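PDB 3FW2: thiol-disulfide oxidoreductase, which probably acts as a thiol-disulfide oxidoreductase of the TlpA-like family, this chain being its C-terminal thioredoxin-like domain. Local coordinates for residues Ile38-Ser43 with Ala119-Ser124. Sequence-based numbering, arbitrary orientation.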
ATOM      1  N   ILE A  38       5.478  15.782  -5.975  1.00  9.48           N
ATOM      2  CA  ILE A  38       5.677  14.817  -4.874  1.00  9.73           C
ATOM      3  C   ILE A  38       5.241  13.464  -5.361  1.00  8.86           C
ATOM      4  O   ILE A  38       4.101  13.341  -5.851  1.00  9.82           O
ATOM      5  CB  ILE A  38       4.873  15.152  -3.644  1.00  9.37           C
ATOM      6  CG1 ILE A  38       5.268  16.526  -3.070  1.00 12.34           C
ATOM      7  CG2 ILE A  38       5.076  14.101  -2.574  1.00 11.15           C
ATOM      8  CD1 ILE A  38       4.418  16.904  -1.813  1.00 12.46           C
ATOM      9  N   ASN A  39       6.170  12.493  -5.386  1.00  9.07           N
ATOM     10  CA  ASN A  39       5.835  11.119  -5.777  1.00  8.88           C
ATOM     11  C   ASN A  39       5.875  10.174  -4.578  1.00  9.96           C
ATOM     12  O   ASN A  39       6.789  10.242  -3.714  1.00  9.14           O
ATOM     13  CB  ASN A  39       6.689  10.619  -6.930  1.00  9.11           C
ATOM     14  CG  ASN A  39       8.116  10.253  -6.511  1.00  9.66           C
ATOM     15  OD1 ASN A  39       8.467   9.048  -6.354  1.00 13.38           O
ATOM     16  ND2 ASN A  39       8.919  11.237  -6.344  1.00  6.06           N
ATOM     17  N   PHE A  40       4.908   9.291  -4.523  1.00  8.71           N
ATOM     18  CA  PHE A  40       4.783   8.325  -3.445  1.00 10.00           C
ATOM     19  C   PHE A  40       5.045   6.903  -3.982  1.00  9.00           C
ATOM     20  O   PHE A  40       4.588   6.539  -5.070  1.00  8.65           O
ATOM     21  CB  PHE A  40       3.368   8.320  -2.883  1.00 10.65           C
ATOM     22  CG  PHE A  40       2.962   9.603  -2.179  1.00 10.70           C
ATOM     23  CD1 PHE A  40       3.155   9.756  -0.831  1.00 11.15           C
ATOM     24  CD2 PHE A  40       2.454  10.656  -2.887  1.00 12.05           C
ATOM     25  CE1 PHE A  40       2.775  10.931  -0.174  1.00 15.41           C
ATOM     26  CE2 PHE A  40       2.093  11.841  -2.214  1.00 14.69           C
ATOM     27  CZ  PHE A  40       2.264  11.940  -0.867  1.00  9.57           C
ATOM     28  N   TRP A  41       5.794   6.114  -3.209  1.00  8.56           N
ATOM     29  CA  TRP A  41       6.250   4.815  -3.671  1.00  8.48           C
ATOM     30  C   TRP A  41       6.660   3.997  -2.448  1.00  8.42           C
ATOM     31  O   TRP A  41       6.636   4.486  -1.309  1.00  8.54           O
ATOM     32  CB  TRP A  41       7.471   4.987  -4.591  1.00  8.82           C
ATOM     33  CG  TRP A  41       8.696   5.517  -3.911  1.00  6.82           C
ATOM     34  CD1 TRP A  41       8.893   6.787  -3.439  1.00 10.87           C
ATOM     35  CD2 TRP A  41       9.870   4.774  -3.545  1.00  7.81           C
ATOM     36  NE1 TRP A  41      10.116   6.886  -2.838  1.00 11.09           N
ATOM     37  CE2 TRP A  41      10.737   5.676  -2.874  1.00  9.86           C
ATOM     38  CE3 TRP A  41      10.282   3.464  -3.749  1.00  9.85           C
ATOM     39  CZ2 TRP A  41      11.999   5.290  -2.417  1.00 11.58           C
ATOM     40  CZ3 TRP A  41      11.516   3.074  -3.290  1.00  9.95           C
ATOM     41  CH2 TRP A  41      12.352   3.978  -2.610  1.00  9.17           C
ATOM     42  N   ALA A  42       7.068   2.759  -2.680  1.00  8.64           N
ATOM     43  CA  ALA A  42       7.742   1.971  -1.660  1.00  8.64           C
ATOM     44  C   ALA A  42       8.578   0.885  -2.276  1.00  9.12           C
ATOM     45  O   ALA A  42       8.231   0.305  -3.326  1.00  8.81           O
ATOM     46  CB  ALA A  42       6.740   1.314  -0.687  1.00  9.18           C
ATOM     47  N   SER A  43       9.689   0.535  -1.627  1.00  9.69           N
ATOM     48  CA  SER A  43      10.539  -0.525  -2.152  1.00 10.12           C
ATOM     49  C   SER A  43       9.855  -1.895  -2.132  1.00 11.50           C
ATOM     50  O   SER A  43      10.195  -2.803  -2.884  1.00 12.45           O
ATOM     51  CB  SER A  43      11.894  -0.546  -1.403  1.00 10.92           C
ATOM     52  OG  SER A  43      11.787  -1.290  -0.195  1.00 11.00           O
ATOM     53  N   ALA A 119       1.802   6.953  -6.639  1.00  9.86           N
ATOM     54  CA  ALA A 119       0.883   8.087  -6.736  1.00  9.79           C
ATOM     55  C   ALA A 119       1.742   9.321  -6.848  1.00 10.53           C
ATOM     56  O   ALA A 119       2.917   9.283  -6.503  1.00 10.55           O
ATOM     57  CB  ALA A 119      -0.011   8.194  -5.425  1.00  9.67           C
ATOM     58  N   ASN A 120       1.154  10.435  -7.302  1.00  9.17           N
ATOM     59  CA  ASN A 120       1.837  11.719  -7.212  1.00  9.70           C
ATOM     60  C   ASN A 120       0.861  12.889  -7.013  1.00  8.41           C
ATOM     61  O   ASN A 120      -0.375  12.746  -7.102  1.00  9.58           O
ATOM     62  CB  ASN A 120       2.802  11.935  -8.377  1.00  8.75           C
ATOM     63  CG  ASN A 120       2.108  12.093  -9.684  1.00 11.59           C
ATOM     64  OD1 ASN A 120       1.143  12.833  -9.769  1.00 12.35           O
ATOM     65  ND2 ASN A 120       2.636  11.432 -10.740  1.00 12.09           N
ATOM     66  N   ILE A 121       1.420  14.033  -6.673  1.00  9.64           N
ATOM     67  CA  ILE A 121       0.642  15.228  -6.449  1.00 10.06           C
ATOM     68  C   ILE A 121       1.523  16.401  -6.786  1.00  9.20           C
ATOM     69  O   ILE A 121       2.726  16.370  -6.512  1.00 10.28           O
ATOM     70  CB  ILE A 121       0.053  15.298  -5.016  1.00 11.51           C
ATOM     71  CG1 ILE A 121      -0.927  16.475  -4.897  1.00 10.61           C
ATOM     72  CG2 ILE A 121       1.137  15.487  -3.967  1.00 11.28           C
ATOM     73  CD1 ILE A 121      -1.845  16.431  -3.667  1.00 12.22           C
ATOM     74  N   LEU A 122       0.933  17.429  -7.372  1.00 10.73           N
ATOM     75  CA  LEU A 122       1.667  18.617  -7.835  1.00 11.42           C
ATOM     76  C   LEU A 122       1.128  19.818  -7.112  1.00 12.94           C
ATOM     77  O   LEU A 122      -0.063  20.032  -7.134  1.00 11.83           O
ATOM     78  CB  LEU A 122       1.490  18.775  -9.331  1.00 13.06           C
ATOM     79  CG  LEU A 122       2.145  19.960 -10.046  1.00 13.60           C
ATOM     80  CD1 LEU A 122       3.710  19.889  -9.896  1.00 13.19           C
ATOM     81  CD2 LEU A 122       1.754  19.952 -11.517  1.00 15.48           C
ATOM     82  N   LEU A 123       2.036  20.555  -6.473  1.00 12.57           N
ATOM     83  CA  LEU A 123       1.704  21.746  -5.715  1.00 13.62           C
ATOM     84  C   LEU A 123       2.231  22.979  -6.386  1.00 14.49           C
ATOM     85  O   LEU A 123       3.356  22.998  -6.868  1.00 14.30           O
ATOM     86  CB  LEU A 123       2.321  21.668  -4.342  1.00 12.35           C
ATOM     87  CG  LEU A 123       2.111  20.399  -3.508  1.00 11.88           C
ATOM     88  CD1 LEU A 123       2.677  20.515  -2.032  1.00 12.29           C
ATOM     89  CD2 LEU A 123       0.586  20.126  -3.503  1.00 12.37           C
ATOM     90  N   SER A 124       1.455  24.058  -6.316  1.00 15.87           N
ATOM     91  CA  SER A 124       1.991  25.368  -6.691  1.00 16.74           C
ATOM     92  C   SER A 124       2.986  25.852  -5.611  1.00 16.78           C
ATOM     93  O   SER A 124       3.073  25.263  -4.511  1.00 16.96           O
ATOM     94  CB  SER A 124       0.803  26.334  -6.912  1.00 16.39           C
ATOM     95  OG  SER A 124       0.315  26.755  -5.667  1.00 21.06           O
TER
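I121 sets its CG2 methyl into the notch between I38 and F40, two neighbours on one face of strand 35-41. CG2 lies 3.8 Å from I38 CB and 4.2 Å from F40 CE2, so a single methyl touches both walls. The torsion accounts for this: CG1 runs anti to the backbone N (chi1 -172°), which puts CG2 between N and the carbonyl carbon. The F40 ring meets strand 119-123 with its edge, near whose plane lie A119 O and I121 CG2; the small A119 side chain sits beside the root of the ring, with its CB 4.2 Å from F40 CB. At the other end of the row I38 stretches out, and its CD1 reaches L123 CD1 at 4.0 Å.

Underneath, the strands run antiparallel at 165°. I38/I121 and F40/A119 are hydrogen-bonded pairs. F40 N reaches A119 O at 2.8 Å in an almost straight bond (177°), whereas the return bond from A119 N to F40 O is longer at 3.2 Å. N39 and N120 form the intervening non-hydrogen-bonded pair, where the CA atoms come within 4.3 Å. Their amide ends diverge on the opposite face, and N120 ND2 instead bonds L134 O.

I75 of strand 70-76 touches I38 and F40, while I129 of strand 129-132 touches I121 and L123, extending this apolar face across the sheet. The antiparallel pairing of central strand 35-41 with 119-123, beside parallel neighbour 70-76, is the mixed-sheet arrangement of the thioredoxin fold.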